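Long-range contact in galactan 1,3-beta-galactosidase (PDB 7BYS), which probably hydrolyses beta-1,3-galactan as an exo-acting family 43 glycosidase and also carries a calcium-binding carbohydrate-binding module: residues 201-215 against 229-243. Sequence-based numbering, arbitrary orientation. Where two conformers were deposited one is given.
Sequences IASHTSGWAPNPNKW and QDIAPSATRTWYSQN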
loop_
_atom_site.group_PDB
_atom_site.type_symbol
_atom_site.label_atom_id
_atom_site.label_comp_id
_atom_site.label_asym_id
_atom_site.label_seq_id
_atom_site.Cartn_x
_atom_site.Cartn_y
_atom_site.Cartn_z
ATOM N N ILE A 201 -9.382 8.704 4.676
ATOM C CA ILE A 201 -9.368 7.474 3.893
ATOM C C ILE A 201 -9.304 6.319 4.875
ATOM O O ILE A 201 -8.534 6.375 5.838
ATOM C CB ILE A 201 -8.128 7.430 2.984
ATOM C CG1 ILE A 201 -7.958 8.742 2.216
ATOM C CG2 ILE A 201 -8.201 6.219 2.058
ATOM C CD1 ILE A 201 -9.082 9.042 1.291
ATOM N N ALA A 202 -10.083 5.267 4.626
ATOM C CA ALA A 202 -10.114 4.141 5.553
ATOM C C ALA A 202 -10.614 2.901 4.829
ATOM O O ALA A 202 -11.295 2.986 3.807
ATOM C CB ALA A 202 -11.014 4.449 6.759
ATOM N N SER A 203 -10.272 1.749 5.374
ATOM C CA SER A 203 -10.840 0.485 4.937
ATOM C C SER A 203 -11.993 0.074 5.846
ATOM O O SER A 203 -12.219 0.642 6.913
ATOM C CB SER A 203 -9.758 -0.596 4.893
ATOM O OG SER A 203 -9.486 -1.120 6.185
ATOM N N HIS A 204 -12.727 -0.941 5.413
ATOM C CA HIS A 204 -13.589 -1.652 6.339
ATOM C C HIS A 204 -12.811 -2.796 6.986
ATOM O O HIS A 204 -11.598 -2.947 6.781
ATOM C CB HIS A 204 -14.891 -2.069 5.662
ATOM C CG HIS A 204 -15.900 -0.967 5.617
ATOM N ND1 HIS A 204 -16.511 -0.477 6.752
ATOM C CD2 HIS A 204 -16.351 -0.214 4.588
ATOM C CE1 HIS A 204 -17.326 0.506 6.417
ATOM N NE2 HIS A 204 -17.240 0.693 5.111
ATOM N N THR A 205 -13.501 -3.594 7.804
ATOM C CA THR A 205 -12.862 -4.666 8.576
ATOM C C THR A 205 -13.121 -5.984 7.862
ATOM O O THR A 205 -14.209 -6.557 7.967
ATOM C CB THR A 205 -13.392 -4.716 10.006
ATOM O OG1 THR A 205 -14.821 -4.782 9.991
ATOM C CG2 THR A 205 -12.971 -3.483 10.768
ATOM N N SER A 206 -12.119 -6.471 7.138
ATOM C CA SER A 206 -12.206 -7.781 6.503
ATOM C C SER A 206 -10.945 -8.596 6.769
ATOM O O SER A 206 -10.538 -9.415 5.941
ATOM C CB SER A 206 -12.510 -7.668 5.009
ATOM O OG SER A 206 -11.480 -6.973 4.328
ATOM N N GLY A 207 -10.326 -8.381 7.925
ATOM C CA GLY A 207 -9.104 -9.088 8.260
ATOM C C GLY A 207 -7.998 -8.760 7.282
ATOM O O GLY A 207 -7.795 -7.605 6.887
ATOM N N TRP A 208 -7.276 -9.807 6.873
ATOM C CA TRP A 208 -6.170 -9.678 5.934
ATOM C C TRP A 208 -6.645 -9.384 4.516
ATOM O O TRP A 208 -5.878 -8.828 3.721
ATOM C CB TRP A 208 -5.372 -10.982 5.889
ATOM C CG TRP A 208 -4.381 -11.192 6.997
ATOM C CD1 TRP A 208 -4.323 -12.257 7.851
ATOM C CD2 TRP A 208 -3.284 -10.339 7.347
ATOM N NE1 TRP A 208 -3.271 -12.109 8.720
ATOM C CE2 TRP A 208 -2.617 -10.941 8.431
ATOM C CE3 TRP A 208 -2.811 -9.119 6.856
ATOM C CZ2 TRP A 208 -1.500 -10.365 9.033
ATOM C CZ3 TRP A 208 -1.700 -8.550 7.455
ATOM C CH2 TRP A 208 -1.058 -9.172 8.530
ATOM N N ALA A 209 -7.874 -9.765 4.168
ATOM C CA ALA A 209 -8.314 -9.638 2.788
ATOM C C ALA A 209 -8.548 -8.167 2.459
ATOM O O ALA A 209 -9.018 -7.412 3.311
ATOM C CB ALA A 209 -9.609 -10.412 2.568
ATOM N N PRO A 210 -8.227 -7.735 1.242
ATOM C CA PRO A 210 -8.499 -6.345 0.861
ATOM C C PRO A 210 -9.996 -6.132 0.713
ATOM O O PRO A 210 -10.761 -7.067 0.475
ATOM C CB PRO A 210 -7.801 -6.218 -0.499
ATOM C CG PRO A 210 -7.909 -7.603 -1.063
ATOM C CD PRO A 210 -7.689 -8.521 0.117
ATOM N N ASN A 211 -10.412 -4.875 0.864
ATOM C CA ASN A 211 -11.804 -4.509 0.634
ATOM C C ASN A 211 -11.844 -3.125 -0.011
ATOM O O ASN A 211 -10.809 -2.446 -0.069
ATOM C CB ASN A 211 -12.632 -4.583 1.925
ATOM C CG ASN A 211 -12.120 -3.656 3.011
ATOM O OD1 ASN A 211 -12.228 -2.435 2.902
ATOM N ND2 ASN A 211 -11.546 -4.235 4.059
ATOM N N PRO A 212 -12.997 -2.675 -0.534
ATOM C CA PRO A 212 -13.055 -1.338 -1.143
ATOM C C PRO A 212 -12.860 -0.247 -0.099
ATOM O O PRO A 212 -13.706 -0.059 0.782
ATOM C CB PRO A 212 -14.468 -1.291 -1.748
ATOM C CG PRO A 212 -14.840 -2.729 -1.941
ATOM C CD PRO A 212 -14.238 -3.439 -0.770
ATOM N N ASN A 213 -11.747 0.475 -0.196
ATOM C CA ASN A 213 -11.464 1.553 0.740
ATOM C C ASN A 213 -12.288 2.791 0.380
ATOM O O ASN A 213 -12.700 2.982 -0.771
ATOM C CB ASN A 213 -9.966 1.880 0.749
ATOM C CG ASN A 213 -9.130 0.883 1.559
ATOM O OD1 ASN A 213 -8.053 1.232 2.042
ATOM N ND2 ASN A 213 -9.592 -0.355 1.680
ATOM N N LYS A 214 -12.527 3.631 1.385
ATOM C CA LYS A 214 -13.501 4.710 1.289
ATOM C C LYS A 214 -12.879 6.047 1.677
ATOM O O LYS A 214 -11.909 6.110 2.438
ATOM C CB LYS A 214 -14.706 4.480 2.220
ATOM C CG LYS A 214 -15.349 3.113 2.107
ATOM C CD LYS A 214 -16.090 2.940 0.794
ATOM C CE LYS A 214 -16.782 1.585 0.743
ATOM N NZ LYS A 214 -17.461 1.380 -0.572
ATOM N N TRP A 215 -13.483 7.125 1.169
ATOM C CA TRP A 215 -13.138 8.485 1.564
ATOM C C TRP A 215 -14.350 9.185 2.174
ATOM O O TRP A 215 -15.503 8.882 1.831
ATOM C CB TRP A 215 -12.558 9.305 0.389
ATOM C CG TRP A 215 -13.535 9.716 -0.664
ATOM C CD1 TRP A 215 -13.866 9.030 -1.806
ATOM C CD2 TRP A 215 -14.288 10.932 -0.695
ATOM N NE1 TRP A 215 -14.789 9.749 -2.533
ATOM C CE2 TRP A 215 -15.068 10.916 -1.869
ATOM C CE3 TRP A 215 -14.392 12.029 0.169
ATOM C CZ2 TRP A 215 -15.933 11.957 -2.208
ATOM C CZ3 TRP A 215 -15.247 13.062 -0.169
ATOM C CH2 TRP A 215 -16.008 13.018 -1.351
ATOM N N GLN A 229 -17.629 7.061 0.402
ATOM C CA GLN A 229 -17.633 6.812 -1.033
ATOM C C GLN A 229 -16.343 6.091 -1.415
ATOM O O GLN A 229 -15.320 6.197 -0.736
ATOM C CB GLN A 229 -17.757 8.121 -1.831
ATOM C CG GLN A 229 -19.019 8.959 -1.530
ATOM C CD GLN A 229 -20.335 8.313 -1.989
ATOM O OE1 GLN A 229 -20.361 7.294 -2.685
ATOM N NE2 GLN A 229 -21.443 8.929 -1.604
ATOM N N ASP A 230 -16.394 5.356 -2.519
ATOM C CA ASP A 230 -15.246 4.575 -2.970
ATOM C C ASP A 230 -14.132 5.461 -3.516
ATOM O O ASP A 230 -14.383 6.466 -4.187
ATOM C CB ASP A 230 -15.693 3.605 -4.065
ATOM C CG ASP A 230 -16.412 2.396 -3.517
ATOM O OD1 ASP A 230 -15.813 1.649 -2.712
ATOM O OD2 ASP A 230 -17.591 2.195 -3.881
ATOM N N ILE A 231 -12.880 5.057 -3.248
ATOM C CA ILE A 231 -11.726 5.675 -3.900
ATOM C C ILE A 231 -11.270 4.921 -5.145
ATOM O O ILE A 231 -10.417 5.434 -5.883
ATOM C CB ILE A 231 -10.524 5.877 -2.946
ATOM C CG1 ILE A 231 -9.973 4.541 -2.415
ATOM C CG2 ILE A 231 -10.895 6.830 -1.809
ATOM C CD1 ILE A 231 -8.659 4.700 -1.600
ATOM N N ALA A 232 -11.810 3.733 -5.405
ATOM C CA ALA A 232 -11.381 2.883 -6.508
ATOM C C ALA A 232 -12.563 2.016 -6.916
ATOM O O ALA A 232 -13.551 1.924 -6.178
ATOM C CB ALA A 232 -10.181 2.016 -6.095
ATOM N N PRO A 233 -12.506 1.378 -8.091
ATOM C CA PRO A 233 -13.606 0.481 -8.485
ATOM C C PRO A 233 -13.794 -0.616 -7.445
ATOM O O PRO A 233 -12.839 -1.284 -7.057
ATOM C CB PRO A 233 -13.129 -0.095 -9.827
ATOM C CG PRO A 233 -12.138 0.906 -10.336
ATOM C CD PRO A 233 -11.448 1.438 -9.119
ATOM N N SER A 234 -15.032 -0.784 -6.969
ATOM C CA SER A 234 -15.251 -1.640 -5.806
ATOM C C SER A 234 -14.796 -3.072 -6.051
ATOM O O SER A 234 -14.242 -3.709 -5.147
ATOM C CB SER A 234 -16.710 -1.586 -5.337
ATOM O OG SER A 234 -17.611 -1.708 -6.409
ATOM N N ALA A 235 -15.005 -3.599 -7.266
ATOM C CA ALA A 235 -14.662 -4.995 -7.512
ATOM C C ALA A 235 -13.171 -5.257 -7.326
ATOM O O ALA A 235 -12.775 -6.382 -7.004
ATOM C CB ALA A 235 -15.123 -5.423 -8.910
ATOM N N THR A 236 -12.334 -4.234 -7.508
ATOM C CA THR A 236 -10.892 -4.443 -7.407
ATOM C C THR A 236 -10.381 -4.482 -5.974
ATOM O O THR A 236 -9.202 -4.782 -5.776
ATOM C CB THR A 236 -10.090 -3.366 -8.156
ATOM O OG1 THR A 236 -10.162 -2.121 -7.454
ATOM C CG2 THR A 236 -10.575 -3.186 -9.592
ATOM N N ARG A 237 -11.216 -4.152 -4.988
ATOM C CA ARG A 237 -10.803 -4.146 -3.586
ATOM C C ARG A 237 -9.583 -3.243 -3.396
ATOM O O ARG A 237 -8.532 -3.655 -2.896
ATOM C CB ARG A 237 -10.560 -5.567 -3.074
ATOM C CG ARG A 237 -11.702 -6.524 -3.411
ATOM C CD ARG A 237 -11.412 -7.955 -2.983
ATOM N NE ARG A 237 -10.265 -8.492 -3.708
ATOM C CZ ARG A 237 -9.619 -9.603 -3.374
ATOM N NH1 ARG A 237 -9.994 -10.317 -2.314
ATOM N NH2 ARG A 237 -8.564 -9.988 -4.088
ATOM N N THR A 238 -9.756 -1.985 -3.815
ATOM C CA THR A 238 -8.694 -0.979 -3.787
ATOM C C THR A 238 -7.483 -1.443 -4.585
ATOM O O THR A 238 -6.333 -1.265 -4.172
ATOM C CB THR A 238 -8.319 -0.538 -2.368
ATOM O OG1 THR A 238 -9.491 -0.518 -1.547
ATOM C CG2 THR A 238 -7.759 0.881 -2.384
ATOM N N TRP A 239 -7.740 -2.021 -5.759
ATOM C CA TRP A 239 -6.660 -2.570 -6.578
ATOM C C TRP A 239 -5.799 -3.525 -5.754
ATOM O O TRP A 239 -4.567 -3.526 -5.836
ATOM C CB TRP A 239 -5.832 -1.454 -7.230
ATOM C CG TRP A 239 -6.641 -0.636 -8.203
ATOM C CD1 TRP A 239 -7.108 0.631 -8.018
ATOM C CD2 TRP A 239 -7.120 -1.059 -9.487
ATOM N NE1 TRP A 239 -7.824 1.033 -9.117
ATOM C CE2 TRP A 239 -7.836 0.021 -10.040
ATOM C CE3 TRP A 239 -6.978 -2.232 -10.237
ATOM C CZ2 TRP A 239 -8.437 -0.041 -11.302
ATOM C CZ3 TRP A 239 -7.566 -2.291 -11.499
ATOM C CH2 TRP A 239 -8.282 -1.200 -12.017
ATOM N N TYR A 240 -6.474 -4.347 -4.947
ATOM C CA TYR A 240 -5.851 -5.269 -3.992
ATOM C C TYR A 240 -4.841 -4.555 -3.082
ATOM O O TYR A 240 -3.618 -4.713 -3.193
ATOM C CB TYR A 240 -5.242 -6.485 -4.700
ATOM C CG TYR A 240 -5.057 -7.697 -3.814
ATOM C CD1 TYR A 240 -4.725 -7.588 -2.462
ATOM C CD2 TYR A 240 -5.219 -8.970 -4.342
ATOM C CE1 TYR A 240 -4.563 -8.734 -1.662
ATOM C CE2 TYR A 240 -5.071 -10.084 -3.574
ATOM C CZ TYR A 240 -4.740 -9.978 -2.253
ATOM O OH TYR A 240 -4.610 -11.129 -1.533
ATOM N N SER A 241 -5.388 -3.776 -2.149
ATOM C CA SER A 241 -4.543 -3.072 -1.191
ATOM C C SER A 241 -5.395 -2.605 -0.025
ATOM O O SER A 241 -6.626 -2.731 -0.026
ATOM C CB SER A 241 -3.792 -1.911 -1.856
ATOM O OG SER A 241 -4.651 -0.803 -2.066
ATOM N N GLN A 242 -4.712 -2.062 0.978
ATOM C CA GLN A 242 -5.341 -1.487 2.158
ATOM C C GLN A 242 -4.579 -0.224 2.521
ATOM O O GLN A 242 -3.343 -0.230 2.546
ATOM C CB GLN A 242 -5.294 -2.455 3.340
ATOM C CG GLN A 242 -6.055 -1.937 4.554
ATOM C CD GLN A 242 -5.983 -2.872 5.736
ATOM O OE1 GLN A 242 -5.005 -3.592 5.918
ATOM N NE2 GLN A 242 -7.038 -2.876 6.552
ATOM N N ASN A 243 -5.321 0.847 2.805
ATOM C CA ASN A 243 -4.719 2.139 3.110
ATOM C C ASN A 243 -3.671 2.021 4.210
ATOM O O ASN A 243 -3.832 1.262 5.171
ATOM C CB ASN A 243 -5.815 3.095 3.576
ATOM C CG ASN A 243 -5.349 4.527 3.610
ATOM O OD1 ASN A 243 -4.772 5.020 2.646
ATOM N ND2 ASN A 243 -5.605 5.213 4.712
HETATM O O HOH W 1 -5.296 -6.065 7.263
HETATM O O HOH W 2 -8.440 -3.028 2.121
HETATM O O HOH W 3 -12.997 1.679 -3.154
#
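The step between neighbouring blades of the five-bladed family 43 beta-propeller is made here, with Asn213 bridging them. Residues 201-204, 214-215 and 229-230 belong to one four-stranded blade. Residues 242-243 start the innermost strand of the next, after a left-handed helical turn at 237-240. Trp215 and Gln229 form an antiparallel hydrogen-bonded pair that closes the outer hairpin, and beyond it Ile231 N donates to Asn213 O. Asn213 OD1 accepts from Asn243 N (2.9 Å), the donor lying 15° out of the carbonyl plane. Asn213 CG lies beside its backbone N (chi1 -78°), and this brings OD1 to the start of strand 242-249. Asn213 ND2 donates to a water (2.9 Å) that also accepts from Asn211 N and donates to Ser241 O. An alanine in place of Asn213 would probably leave Asn243 N without this acceptor and the water without one donor. The Thr238 side chain crosses that of Asn213 at about a right angle. Thr238 OG1 lies over a face of the Asn213 amide and donates to Asn211 O (2.8 Å). Ile231 CG2 meets Trp215 CD1 at the ring edge (3.7 Å). At the adjacent non-hydrogen-bonded pair, Lys214 NZ forms a salt bridge with Asp230 OD1 (2.7 Å) from above the carboxylate plane. Pro210 packs against the helical turn. Pro210 CG sits over one face of the Tyr240 ring, 3.8 Å from the centroid in a CH-pi contact, and over the centre of the Arg237 guanidinium. Tyr240 OH and Arg237 NH2 are both held by Asp385. Toward the active site lies Gln242, which binds galactose in another crystal structure of this protein. Its OE1 accepts from Trp260 NE1, while Gln242 NE2 donates almost straight to Ser203 OG (3.0 Å, 174°), in the amide plane.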